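Local coordinates for protein choline kinase (Cryptosporidium parvum, PDB 3MES) that probably phosphorylates choline and ethanolamine as an ATP-dependent kinase, and binds ADP and magnesium, at residues T83-V88 with F107-K112; I135-I140 with R147-I152; F264-L269 with I284-S289. All blocks are in the same frame, centred on the assembly; numbering follows the deposited sequence.

Interaction 1 (T83-V88 with F107-K112). With ADP (adenosine-5'-diphosphate), chain I.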
loop_
_atom_site.group_PDB
_atom_site.type_symbol
_atom_site.label_atom_id
_atom_site.label_comp_id
_atom_site.label_asym_id
_atom_site.label_seq_id
_atom_site.Cartn_x
_atom_site.Cartn_y
_atom_site.Cartn_z
ATOM N N THR B 83 -24.950 16.258 -3.320
ATOM C CA THR B 83 -26.326 15.800 -3.495
ATOM C C THR B 83 -27.023 15.457 -2.182
ATOM O O THR B 83 -28.145 15.893 -1.934
ATOM C CB THR B 83 -26.387 14.543 -4.384
ATOM O OG1 THR B 83 -25.923 14.859 -5.700
ATOM C CG2 THR B 83 -27.811 14.018 -4.463
ATOM N N ASN B 84 -26.356 14.661 -1.355
ATOM C CA ASN B 84 -26.982 14.101 -0.164
ATOM C C ASN B 84 -26.640 14.855 1.113
ATOM O O ASN B 84 -25.687 15.631 1.152
ATOM C CB ASN B 84 -26.597 12.628 -0.016
ATOM C CG ASN B 84 -26.932 11.814 -1.249
ATOM O OD1 ASN B 84 -28.092 11.714 -1.646
ATOM N ND2 ASN B 84 -25.911 11.226 -1.864
ATOM N N GLN B 85 -27.431 14.621 2.155
ATOM C CA GLN B 85 -27.156 15.193 3.465
ATOM C C GLN B 85 -26.262 14.241 4.245
ATOM O O GLN B 85 -26.668 13.132 4.580
ATOM C CB GLN B 85 -28.455 15.439 4.230
ATOM C CG GLN B 85 -29.462 16.305 3.493
ATOM C CD GLN B 85 -30.710 16.566 4.317
ATOM O OE1 GLN B 85 -30.631 17.066 5.440
ATOM N NE2 GLN B 85 -31.869 16.231 3.762
ATOM N N LEU B 86 -25.038 14.674 4.523
ATOM C CA LEU B 86 -24.074 13.826 5.205
ATOM C C LEU B 86 -23.818 14.306 6.626
ATOM O O LEU B 86 -23.731 15.506 6.886
ATOM C CB LEU B 86 -22.760 13.765 4.422
ATOM C CG LEU B 86 -22.854 13.319 2.959
ATOM C CD1 LEU B 86 -21.463 13.182 2.348
ATOM C CD2 LEU B 86 -23.627 12.013 2.832
ATOM N N PHE B 87 -23.699 13.356 7.544
ATOM C CA PHE B 87 -23.411 13.674 8.933
ATOM C C PHE B 87 -22.354 12.726 9.467
ATOM O O PHE B 87 -22.394 11.527 9.201
ATOM C CB PHE B 87 -24.674 13.550 9.793
ATOM C CG PHE B 87 -25.826 14.385 9.312
ATOM C CD1 PHE B 87 -26.011 15.674 9.787
ATOM C CD2 PHE B 87 -26.733 13.875 8.399
ATOM C CE1 PHE B 87 -27.076 16.444 9.351
ATOM C CE2 PHE B 87 -27.801 14.639 7.959
ATOM C CZ PHE B 87 -27.973 15.925 8.435
ATOM N N VAL B 88 -21.403 13.267 10.218
ATOM C CA VAL B 88 -20.471 12.429 10.947
ATOM C C VAL B 88 -20.969 12.306 12.381
ATOM O O VAL B 88 -21.039 13.295 13.111
ATOM C CB VAL B 88 -19.048 12.999 10.934
ATOM C CG1 VAL B 88 -18.080 11.991 11.526
ATOM C CG2 VAL B 88 -18.634 13.359 9.515
ATOM N N PHE B 107 -23.549 9.134 8.412
ATOM C CA PHE B 107 -24.997 9.069 8.230
ATOM C C PHE B 107 -25.391 9.741 6.923
ATOM O O PHE B 107 -25.257 10.953 6.775
ATOM C CB PHE B 107 -25.715 9.740 9.402
ATOM C CG PHE B 107 -27.150 9.318 9.559
ATOM C CD1 PHE B 107 -27.508 8.368 10.504
ATOM C CD2 PHE B 107 -28.141 9.870 8.765
ATOM C CE1 PHE B 107 -28.826 7.976 10.652
ATOM C CE2 PHE B 107 -29.463 9.481 8.910
ATOM C CZ PHE B 107 -29.804 8.533 9.854
ATOM N N ARG B 108 -25.882 8.946 5.977
ATOM C CA ARG B 108 -26.203 9.451 4.649
ATOM C C ARG B 108 -27.705 9.476 4.387
ATOM O O ARG B 108 -28.372 8.444 4.444
ATOM C CB ARG B 108 -25.499 8.609 3.579
ATOM C CG ARG B 108 -25.838 8.999 2.154
ATOM C CD ARG B 108 -25.168 8.068 1.150
ATOM N NE ARG B 108 -23.713 8.184 1.169
ATOM C CZ ARG B 108 -23.025 9.076 0.460
ATOM N NH1 ARG B 108 -23.662 9.935 -0.324
ATOM N NH2 ARG B 108 -21.701 9.108 0.533
ATOM N N ILE B 109 -28.231 10.662 4.098
ATOM C CA ILE B 109 -29.628 10.807 3.710
ATOM C C ILE B 109 -29.727 11.185 2.233
ATOM O O ILE B 109 -29.183 12.201 1.809
ATOM C CB ILE B 109 -30.350 11.859 4.572
ATOM C CG1 ILE B 109 -30.216 11.511 6.057
ATOM C CG2 ILE B 109 -31.816 11.956 4.174
ATOM C CD1 ILE B 109 -31.045 12.389 6.968
ATOM N N TYR B 110 -30.419 10.360 1.455
ATOM C CA TYR B 110 -30.487 10.555 0.010
ATOM C C TYR B 110 -31.263 11.810 -0.377
ATOM O O TYR B 110 -32.453 11.932 -0.082
ATOM C CB TYR B 110 -31.106 9.333 -0.672
ATOM C CG TYR B 110 -30.415 8.030 -0.341
ATOM C CD1 TYR B 110 -29.035 7.911 -0.436
ATOM C CD2 TYR B 110 -31.144 6.914 0.054
ATOM C CE1 TYR B 110 -28.399 6.722 -0.138
ATOM C CE2 TYR B 110 -30.515 5.718 0.353
ATOM C CZ TYR B 110 -29.142 5.630 0.255
ATOM O OH TYR B 110 -28.505 4.445 0.549
ATOM N N GLY B 111 -30.583 12.738 -1.039
ATOM C CA GLY B 111 -31.237 13.914 -1.595
ATOM C C GLY B 111 -31.611 13.646 -3.040
ATOM O O GLY B 111 -31.259 12.604 -3.587
ATOM N N LYS B 112 -32.330 14.577 -3.660
ATOM C CA LYS B 112 -32.686 14.428 -5.068
ATOM C C LYS B 112 -31.498 14.792 -5.956
ATOM O O LYS B 112 -30.907 15.861 -5.809
ATOM C CB LYS B 112 -33.909 15.279 -5.419
ATOM C CG LYS B 112 -33.740 16.764 -5.159
ATOM C CD LYS B 112 -35.024 17.522 -5.471
ATOM C CE LYS B 112 -34.883 19.003 -5.151
ATOM N NZ LYS B 112 -33.754 19.625 -5.901
HETATM P PB ADP I . -22.518 13.355 -2.558
HETATM O O1B ADP I . -23.479 14.426 -2.099
HETATM O O2B ADP I . -23.100 11.963 -2.588
HETATM O O3B ADP I . -21.720 13.732 -3.786
HETATM P PA ADP I . -20.108 12.401 -1.414
HETATM O O1A ADP I . -19.370 12.666 -2.706
HETATM O O2A ADP I . -20.460 10.992 -1.012
HETATM O O3A ADP I . -21.444 13.299 -1.364
HETATM O "O5'" ADP I . -19.275 13.085 -0.224
HETATM C "C5'" ADP I . -18.315 12.339 0.508
HETATM C "C4'" ADP I . -17.359 13.328 1.149
HETATM O "O4'" ADP I . -17.610 13.369 2.551
HETATM C "C3'" ADP I . -15.925 12.870 0.956
HETATM O "O3'" ADP I . -15.184 13.877 0.268
HETATM C "C2'" ADP I . -15.377 12.663 2.349
HETATM O "O2'" ADP I . -14.546 13.772 2.696
HETATM C "C1'" ADP I . -16.607 12.626 3.238
HETATM N N9 ADP I . -17.083 11.229 3.362
HETATM C C8 ADP I . -18.080 10.672 2.649
HETATM N N7 ADP I . -18.276 9.375 3.001
HETATM C C5 ADP I . -17.382 9.087 3.965
HETATM C C6 ADP I . -17.043 7.896 4.780
HETATM N N6 ADP I . -17.716 6.731 4.625
HETATM N N1 ADP I . -16.041 8.016 5.680
HETATM C C2 ADP I . -15.366 9.171 5.840
HETATM N N3 ADP I . -15.620 10.291 5.140
HETATM C C4 ADP I . -16.599 10.311 4.202
HETATM O O HOH W 1 -30.443 17.910 -3.334
#

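Interaction 2 (I135-I140 with R147-I152). With ADP (adenosine-5'-diphosphate), chain I.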
loop_
_atom_site.group_PDB
_atom_site.type_symbol
_atom_site.label_atom_id
_atom_site.label_comp_id
_atom_site.label_asym_id
_atom_site.label_seq_id
_atom_site.Cartn_x
_atom_site.Cartn_y
_atom_site.Cartn_z
ATOM N N ILE B 135 -14.809 -3.576 -0.342
ATOM C CA ILE B 135 -14.048 -2.523 -1.002
ATOM C C ILE B 135 -14.557 -1.148 -0.575
ATOM O O ILE B 135 -13.795 -0.326 -0.069
ATOM C CB ILE B 135 -14.095 -2.651 -2.533
ATOM C CG1 ILE B 135 -13.228 -3.831 -2.984
ATOM C CG2 ILE B 135 -13.620 -1.358 -3.180
ATOM C CD1 ILE B 135 -13.274 -4.093 -4.473
ATOM N N ALA B 136 -15.850 -0.910 -0.772
ATOM C CA ALA B 136 -16.479 0.329 -0.327
ATOM C C ALA B 136 -16.708 0.298 1.186
ATOM O O ALA B 136 -16.661 -0.766 1.801
ATOM C CB ALA B 136 -17.791 0.549 -1.059
ATOM N N PRO B 137 -16.951 1.472 1.790
ATOM C CA PRO B 137 -17.191 1.537 3.228
ATOM C C PRO B 137 -18.314 0.590 3.636
ATOM O O PRO B 137 -19.311 0.472 2.926
ATOM C CB PRO B 137 -17.616 2.992 3.448
ATOM C CG PRO B 137 -16.990 3.741 2.320
ATOM C CD PRO B 137 -17.008 2.799 1.152
ATOM N N ASN B 138 -18.145 -0.083 4.766
ATOM C CA ASN B 138 -19.139 -1.037 5.243
ATOM C C ASN B 138 -20.495 -0.390 5.528
ATOM O O ASN B 138 -20.564 0.714 6.063
ATOM C CB ASN B 138 -18.631 -1.753 6.495
ATOM C CG ASN B 138 -19.470 -2.962 6.854
ATOM O OD1 ASN B 138 -19.701 -3.248 8.031
ATOM N ND2 ASN B 138 -19.935 -3.681 5.837
ATOM N N ILE B 139 -21.569 -1.086 5.161
ATOM C CA ILE B 139 -22.921 -0.638 5.477
ATOM C C ILE B 139 -23.365 -1.243 6.801
ATOM O O ILE B 139 -23.410 -2.462 6.951
ATOM C CB ILE B 139 -23.933 -1.054 4.389
ATOM C CG1 ILE B 139 -23.663 -0.318 3.077
ATOM C CG2 ILE B 139 -25.360 -0.785 4.852
ATOM C CD1 ILE B 139 -24.545 -0.784 1.940
ATOM N N ILE B 140 -23.695 -0.389 7.760
ATOM C CA ILE B 140 -24.127 -0.854 9.070
ATOM C C ILE B 140 -25.648 -0.968 9.136
ATOM O O ILE B 140 -26.186 -1.892 9.747
ATOM C CB ILE B 140 -23.616 0.074 10.185
ATOM C CG1 ILE B 140 -22.086 0.119 10.166
ATOM C CG2 ILE B 140 -24.130 -0.381 11.545
ATOM C CD1 ILE B 140 -21.491 1.209 11.023
ATOM N N ARG B 147 -28.790 5.567 4.729
ATOM C CA ARG B 147 -28.008 4.438 5.227
ATOM C C ARG B 147 -26.951 4.875 6.233
ATOM O O ARG B 147 -26.554 6.038 6.270
ATOM C CB ARG B 147 -27.356 3.674 4.069
ATOM C CG ARG B 147 -26.341 4.472 3.260
ATOM C CD ARG B 147 -25.694 3.586 2.203
ATOM N NE ARG B 147 -24.572 4.229 1.523
ATOM C CZ ARG B 147 -24.567 4.567 0.237
ATOM N NH1 ARG B 147 -25.630 4.327 -0.519
ATOM N NH2 ARG B 147 -23.498 5.140 -0.296
ATOM N N ILE B 148 -26.515 3.933 7.062
ATOM C CA ILE B 148 -25.437 4.174 8.013
ATOM C C ILE B 148 -24.178 3.466 7.528
ATOM O O ILE B 148 -24.163 2.246 7.377
ATOM C CB ILE B 148 -25.797 3.653 9.417
ATOM C CG1 ILE B 148 -27.075 4.319 9.928
ATOM C CG2 ILE B 148 -24.650 3.892 10.388
ATOM C CD1 ILE B 148 -27.523 3.816 11.288
ATOM N N GLU B 149 -23.127 4.238 7.278
ATOM C CA GLU B 149 -21.876 3.685 6.777
ATOM C C GLU B 149 -20.771 3.731 7.820
ATOM O O GLU B 149 -20.800 4.544 8.745
ATOM C CB GLU B 149 -21.397 4.458 5.548
ATOM C CG GLU B 149 -22.374 4.522 4.401
ATOM C CD GLU B 149 -21.825 5.332 3.245
ATOM O OE1 GLU B 149 -20.611 5.630 3.259
ATOM O OE2 GLU B 149 -22.601 5.674 2.329
ATOM N N GLU B 150 -19.787 2.857 7.646
ATOM C CA GLU B 150 -18.549 2.934 8.396
ATOM C C GLU B 150 -17.859 4.250 8.057
ATOM O O GLU B 150 -17.735 4.609 6.883
ATOM C CB GLU B 150 -17.646 1.762 8.017
ATOM C CG GLU B 150 -16.184 1.962 8.348
ATOM C CD GLU B 150 -15.308 0.859 7.782
ATOM O OE1 GLU B 150 -15.747 0.168 6.836
ATOM O OE2 GLU B 150 -14.177 0.687 8.282
ATOM N N PHE B 151 -17.423 4.981 9.077
ATOM C CA PHE B 151 -16.698 6.219 8.833
ATOM C C PHE B 151 -15.220 5.942 8.581
ATOM O O PHE B 151 -14.493 5.529 9.483
ATOM C CB PHE B 151 -16.860 7.204 9.994
ATOM C CG PHE B 151 -16.148 8.510 9.774
ATOM C CD1 PHE B 151 -16.746 9.527 9.048
ATOM C CD2 PHE B 151 -14.874 8.715 10.279
ATOM C CE1 PHE B 151 -16.093 10.728 8.837
ATOM C CE2 PHE B 151 -14.215 9.914 10.072
ATOM C CZ PHE B 151 -14.826 10.922 9.349
ATOM N N ILE B 152 -14.788 6.165 7.345
ATOM C CA ILE B 152 -13.384 6.038 6.982
ATOM C C ILE B 152 -12.621 7.258 7.481
ATOM O O ILE B 152 -12.662 8.320 6.863
ATOM C CB ILE B 152 -13.214 5.938 5.456
ATOM C CG1 ILE B 152 -14.081 4.806 4.894
ATOM C CG2 ILE B 152 -11.743 5.763 5.087
ATOM C CD1 ILE B 152 -13.949 3.488 5.639
HETATM P PB ADP I . -22.518 13.355 -2.558
HETATM O O1B ADP I . -23.479 14.426 -2.099
HETATM O O2B ADP I . -23.100 11.963 -2.588
HETATM O O3B ADP I . -21.720 13.732 -3.786
HETATM P PA ADP I . -20.108 12.401 -1.414
HETATM O O1A ADP I . -19.370 12.666 -2.706
HETATM O O2A ADP I . -20.460 10.992 -1.012
HETATM O O3A ADP I . -21.444 13.299 -1.364
HETATM O "O5'" ADP I . -19.275 13.085 -0.224
HETATM C "C5'" ADP I . -18.315 12.339 0.508
HETATM C "C4'" ADP I . -17.359 13.328 1.149
HETATM O "O4'" ADP I . -17.610 13.369 2.551
HETATM C "C3'" ADP I . -15.925 12.870 0.956
HETATM O "O3'" ADP I . -15.184 13.877 0.268
HETATM C "C2'" ADP I . -15.377 12.663 2.349
HETATM O "O2'" ADP I . -14.546 13.772 2.696
HETATM C "C1'" ADP I . -16.607 12.626 3.238
HETATM N N9 ADP I . -17.083 11.229 3.362
HETATM C C8 ADP I . -18.080 10.672 2.649
HETATM N N7 ADP I . -18.276 9.375 3.001
HETATM C C5 ADP I . -17.382 9.087 3.965
HETATM C C6 ADP I . -17.043 7.896 4.780
HETATM N N6 ADP I . -17.716 6.731 4.625
HETATM N N1 ADP I . -16.041 8.016 5.680
HETATM C C2 ADP I . -15.366 9.171 5.840
HETATM N N3 ADP I . -15.620 10.291 5.140
HETATM C C4 ADP I . -16.599 10.311 4.202
#

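Interaction 3 (F264-L269 with I284-S289). With PT3 (N-propyl-tartramic acid), chain L; ADP (adenosine-5'-diphosphate), chain I.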
loop_
_atom_site.group_PDB
_atom_site.type_symbol
_atom_site.label_atom_id
_atom_site.label_comp_id
_atom_site.label_asym_id
_atom_site.label_seq_id
_atom_site.Cartn_x
_atom_site.Cartn_y
_atom_site.Cartn_z
ATOM N N PHE B 264 -14.162 -3.370 -13.840
ATOM C CA PHE B 264 -15.072 -2.534 -13.069
ATOM C C PHE B 264 -14.322 -1.315 -12.539
ATOM O O PHE B 264 -13.550 -1.409 -11.584
ATOM C CB PHE B 264 -15.738 -3.306 -11.928
ATOM C CG PHE B 264 -16.903 -2.578 -11.318
ATOM C CD1 PHE B 264 -18.189 -2.785 -11.790
ATOM C CD2 PHE B 264 -16.708 -1.664 -10.295
ATOM C CE1 PHE B 264 -19.264 -2.107 -11.242
ATOM C CE2 PHE B 264 -17.779 -0.984 -9.739
ATOM C CZ PHE B 264 -19.058 -1.204 -10.213
ATOM N N ALA B 265 -14.558 -0.173 -13.173
ATOM C CA ALA B 265 -13.784 1.030 -12.900
ATOM C C ALA B 265 -14.427 1.916 -11.839
ATOM O O ALA B 265 -15.641 1.897 -11.650
ATOM C CB ALA B 265 -13.572 1.812 -14.181
ATOM N N HIS B 266 -13.593 2.688 -11.151
ATOM C CA HIS B 266 -14.063 3.684 -10.199
ATOM C C HIS B 266 -14.653 4.871 -10.954
ATOM O O HIS B 266 -15.753 5.336 -10.641
ATOM C CB HIS B 266 -12.909 4.152 -9.312
ATOM C CG HIS B 266 -13.327 5.089 -8.223
ATOM N ND1 HIS B 266 -13.521 6.438 -8.435
ATOM C CD2 HIS B 266 -13.588 4.872 -6.912
ATOM C CE1 HIS B 266 -13.882 7.012 -7.301
ATOM N NE2 HIS B 266 -13.931 6.084 -6.362
ATOM N N ASN B 267 -13.903 5.361 -11.939
ATOM C CA ASN B 267 -14.386 6.386 -12.866
ATOM C C ASN B 267 -14.332 7.824 -12.345
ATOM O O ASN B 267 -14.759 8.754 -13.029
ATOM C CB ASN B 267 -15.797 6.047 -13.354
ATOM C CG ASN B 267 -15.804 4.927 -14.382
ATOM O OD1 ASN B 267 -14.888 4.814 -15.196
ATOM N ND2 ASN B 267 -16.841 4.097 -14.351
ATOM N N ASP B 268 -13.801 8.007 -11.142
ATOM C CA ASP B 268 -13.719 9.335 -10.546
ATOM C C ASP B 268 -12.691 9.329 -9.430
ATOM O O ASP B 268 -12.853 10.015 -8.417
ATOM C CB ASP B 268 -15.084 9.755 -9.991
ATOM C CG ASP B 268 -15.087 11.175 -9.443
ATOM O OD1 ASP B 268 -14.333 12.023 -9.964
ATOM O OD2 ASP B 268 -15.856 11.445 -8.495
ATOM N N LEU B 269 -11.635 8.546 -9.612
ATOM C CA LEU B 269 -10.639 8.381 -8.564
ATOM C C LEU B 269 -9.725 9.596 -8.471
ATOM O O LEU B 269 -8.569 9.550 -8.885
ATOM C CB LEU B 269 -9.823 7.105 -8.781
ATOM C CG LEU B 269 -9.040 6.611 -7.560
ATOM C CD1 LEU B 269 -9.968 6.421 -6.366
ATOM C CD2 LEU B 269 -8.299 5.322 -7.876
ATOM N N ILE B 284 -13.113 6.133 -2.020
ATOM C CA ILE B 284 -14.514 6.416 -1.722
ATOM C C ILE B 284 -15.215 7.026 -2.931
ATOM O O ILE B 284 -14.599 7.248 -3.972
ATOM C CB ILE B 284 -14.668 7.358 -0.508
ATOM C CG1 ILE B 284 -13.883 8.653 -0.731
ATOM C CG2 ILE B 284 -14.212 6.668 0.767
ATOM C CD1 ILE B 284 -14.235 9.758 0.247
ATOM N N ASP B 285 -16.510 7.289 -2.785
ATOM C CA ASP B 285 -17.295 7.924 -3.836
ATOM C C ASP B 285 -17.327 7.075 -5.105
ATOM O O ASP B 285 -16.605 7.350 -6.068
ATOM C CB ASP B 285 -16.752 9.322 -4.142
ATOM C CG ASP B 285 -17.721 10.157 -4.958
ATOM O OD1 ASP B 285 -17.305 11.206 -5.495
ATOM O OD2 ASP B 285 -18.902 9.766 -5.062
ATOM N N TYR B 286 -18.172 6.048 -5.098
ATOM C CA TYR B 286 -18.286 5.132 -6.226
ATOM C C TYR B 286 -19.533 5.411 -7.054
ATOM O O TYR B 286 -20.036 4.520 -7.735
ATOM C CB TYR B 286 -18.323 3.678 -5.737
ATOM C CG TYR B 286 -17.127 3.264 -4.908
ATOM C CD1 TYR B 286 -16.004 2.708 -5.505
ATOM C CD2 TYR B 286 -17.124 3.422 -3.529
ATOM C CE1 TYR B 286 -14.907 2.327 -4.753
ATOM C CE2 TYR B 286 -16.031 3.047 -2.767
ATOM C CZ TYR B 286 -14.925 2.499 -3.385
ATOM O OH TYR B 286 -13.835 2.119 -2.633
ATOM N N GLU B 287 -20.027 6.645 -7.005
ATOM C CA GLU B 287 -21.277 6.980 -7.683
ATOM C C GLU B 287 -21.177 6.903 -9.211
ATOM O O GLU B 287 -22.192 6.822 -9.896
ATOM C CB GLU B 287 -21.791 8.358 -7.252
ATOM C CG GLU B 287 -21.687 9.433 -8.329
ATOM C CD GLU B 287 -22.575 10.636 -8.045
ATOM O OE1 GLU B 287 -23.236 11.121 -8.989
ATOM O OE2 GLU B 287 -22.619 11.092 -6.879
ATOM N N TYR B 288 -19.958 6.926 -9.743
ATOM C CA TYR B 288 -19.762 6.851 -11.193
ATOM C C TYR B 288 -19.138 5.520 -11.608
ATOM O O TYR B 288 -18.703 5.356 -12.748
ATOM C CB TYR B 288 -18.889 8.008 -11.687
ATOM C CG TYR B 288 -19.427 9.382 -11.355
ATOM C CD1 TYR B 288 -20.448 9.949 -12.106
ATOM C CD2 TYR B 288 -18.911 10.113 -10.294
ATOM C CE1 TYR B 288 -20.946 11.205 -11.807
ATOM C CE2 TYR B 288 -19.401 11.371 -9.987
ATOM C CZ TYR B 288 -20.418 11.912 -10.749
ATOM O OH TYR B 288 -20.906 13.163 -10.448
ATOM N N SER B 289 -19.097 4.569 -10.681
ATOM C CA SER B 289 -18.447 3.290 -10.943
ATOM C C SER B 289 -19.298 2.370 -11.812
ATOM O O SER B 289 -20.500 2.223 -11.592
ATOM C CB SER B 289 -18.069 2.603 -9.631
ATOM O OG SER B 289 -17.156 3.407 -8.901
HETATM O O1 PT3 L . -18.704 12.909 -5.870
HETATM O O11 PT3 L . -20.433 14.166 -6.518
HETATM C C1 PT3 L . -19.229 13.986 -6.230
HETATM C C2 PT3 L . -18.296 15.187 -6.345
HETATM O O2 PT3 L . -19.029 16.369 -6.678
HETATM C C3 PT3 L . -17.274 14.878 -7.434
HETATM O O3 PT3 L . -17.336 15.865 -8.465
HETATM C C4 PT3 L . -15.900 14.873 -6.785
HETATM O O41 PT3 L . -15.026 14.097 -7.165
HETATM N N4 PT3 L . -15.763 15.736 -5.780
HETATM C C41 PT3 L . -14.511 15.860 -5.020
HETATM C C42 PT3 L . -14.505 17.176 -4.239
HETATM C C43 PT3 L . -13.326 18.054 -4.659
HETATM P PB ADP I . -22.518 13.355 -2.558
HETATM O O1B ADP I . -23.479 14.426 -2.099
HETATM O O2B ADP I . -23.100 11.963 -2.588
HETATM O O3B ADP I . -21.720 13.732 -3.786
HETATM P PA ADP I . -20.108 12.401 -1.414
HETATM O O1A ADP I . -19.370 12.666 -2.706
HETATM O O2A ADP I . -20.460 10.992 -1.012
HETATM O O3A ADP I . -21.444 13.299 -1.364
HETATM O "O5'" ADP I . -19.275 13.085 -0.224
HETATM C "C5'" ADP I . -18.315 12.339 0.508
HETATM C "C4'" ADP I . -17.359 13.328 1.149
HETATM O "O4'" ADP I . -17.610 13.369 2.551
HETATM C "C3'" ADP I . -15.925 12.870 0.956
HETATM O "O3'" ADP I . -15.184 13.877 0.268
HETATM C "C2'" ADP I . -15.377 12.663 2.349
HETATM O "O2'" ADP I . -14.546 13.772 2.696
HETATM C "C1'" ADP I . -16.607 12.626 3.238
HETATM N N9 ADP I . -17.083 11.229 3.362
HETATM C C8 ADP I . -18.080 10.672 2.649
HETATM N N7 ADP I . -18.276 9.375 3.001
HETATM C C5 ADP I . -17.382 9.087 3.965
HETATM C C6 ADP I . -17.043 7.896 4.780
HETATM N N6 ADP I . -17.716 6.731 4.625
HETATM N N1 ADP I . -16.041 8.016 5.680
HETATM C C2 ADP I . -15.366 9.171 5.840
HETATM N N3 ADP I . -15.620 10.291 5.140
HETATM C C4 ADP I . -16.599 10.311 4.202
#

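Interaction 1 (T83-V88 with F107-K112)
The guanidinium of Arg108 has Leu86 on one face: CD2 of Leu86 sits over the centre of the group, 3.7 Å above its plane. At the edge lie ND2 of Asn84 and ADP O2A and O2B. Arg108 NH2 gives a nearly straight bond to ADP O2A, 2.7 Å long at 174°. The amide of Asn84 stands nearly upright to the guanidinium, at 85°. Asn84 ND2 and Arg108 NH1, 3.0 Å apart, both donate to ADP O2B, the hydrogen bond from Asn84 ND2 being weak. The other end of that amide is fixed: Gly111 N bonds to a lone pair of Asn84 OD1 at 2.8 Å. Leu86 and Arg108 lie on neighbouring antiparallel strands 85-91 and 104-109 of the five-stranded sheet of the kinase-like N-terminal lobe; Asn84 just precedes the first and Gly111 follows the second. Gln85-Ile109 and Phe87-Phe107 are hydrogen-bonded pairs, Leu86-Arg108 a non-hydrogen-bonded one. Before the strand, Thr83 N and Asn84 N both bond to ADP O1B, at 2.6 Å from Thr83 N. On the sheet face away from the nucleotide, Phe87 CB meets Phe107 CB at 4.0 Å. Helix 51-61 packs on both. Arg108 bends at chi3 (-66°), and its NE salt-bridges Glu149.

Interaction 2 (I135-I140 with R147-I152)
Asn138 and Glu150 are joined by two hydrogen bonds. Glu150 N donates to Asn138 O at 2.8 Å, in the carbonyl plane. Asn138 N donates to Glu150 OE1 at 3.2 Å, using the anti lone pair of the carboxylate. The Glu150 chain is extended, with CG anti to the backbone N (chi1 160°), and this carries the carboxylate back to the neighbouring backbone. A third bond runs from Ile140 N to Ile148 O, 2.7 Å. Between these bonds, Ile139 and Glu149 form an antiparallel non-hydrogen-bonded pair. They belong to the beta hairpin of strands 139-143 and 146-150, at one edge of the N-terminal lobe sheet.

The apolar contacts are few. Pro137 CG meets Ile152 CG1 at 4.0 Å, and the two side chains cross at about a right angle. Ile140 CB rests on Ile148 CG2.

Charged groups pair within strand 146-150. Arg147 NE forms a salt bridge with Glu149 OE2 at 2.6 Å; Arg108 is the second partner of this oxygen.

The adenine of ADP docks where strand 146-150 ends, a position consistent with the hinge of protein kinases. Ile152 N donates to ADP N1 at 2.8 Å, and ADP N6 donates to Glu150 O at 3.1 Å. The ring of Phe151 has adenine C2 over one face, toward the rim. Glu149 OE1 takes a weak bond from N6. The donor and acceptor pattern at Ile152 N and Glu150 O matches the N1 and N6 edge of adenine. Gripped by Arg147 and Arg108, the Glu149 carboxylate is probably kept ionised.

Interaction 3 (F264-L269 with I284-S289)
The rings of His266 and Tyr286 meet obliquely, their planes at 59° and His266 CD2 3.5 Å from Tyr286 CD1. The His266 CG is anti to the backbone N, which carries the ring to the loop 284-289. There His266 NE2 donates to Ile284 O at 2.7 Å. The acceptor lies in the imidazole plane, but the donor stands 38° above the carbonyl plane. The other ring nitrogen, ND1, accepts from Asp268 N, and Leu269 CD1 covers one face. Ser289 OG donates to a lone pair of His266 O at 3.0 Å. The Asn267 amide reaches Tyr288 O through ND2, 2.8 Å, and its OD1 bonds to Asn292. Tyr286 to Ser289 form a type I turn.

The Asp268 carboxylate stands upright to the Tyr288 ring, at 89°, with Asp268 OD2 3.8 Å from Tyr288 CD2. Asp268 and Asp285 cross with their carboxylate planes steeply inclined. This pair probably corresponds to the catalytic-loop and metal-binding aspartates of kinase-like folds. Asn273 hydrogen-bonds Asp285 OD1. Decamethonium touches Asp268, and a magnesium ion lies about 4 Å from the Asp285 side chain, consistent with an acidic site for metal and cationic ligand.

How the interactions relate
Interactions 1 and 2 are partly buried and lie in the same N-terminal sheet. Strands 104-109 and 146-150 are neighbours in it, and backbone and salt-bridge links between them join the two contacts. Interaction 3 is buried, its centre about 4 Å from the centre of the chain, and is mostly loop. It touches interaction 2 where Tyr286 packs on Ala136 and Pro137, but does not touch interaction 1. All three reach ADP. Interaction 1 brings positive charge and backbone N-H groups to the phosphates, while interaction 2 reads the adenine mainly with backbone groups. Interaction 3 brings Ile284 to the ribose and acidic groups toward the magnesium and PT3 side.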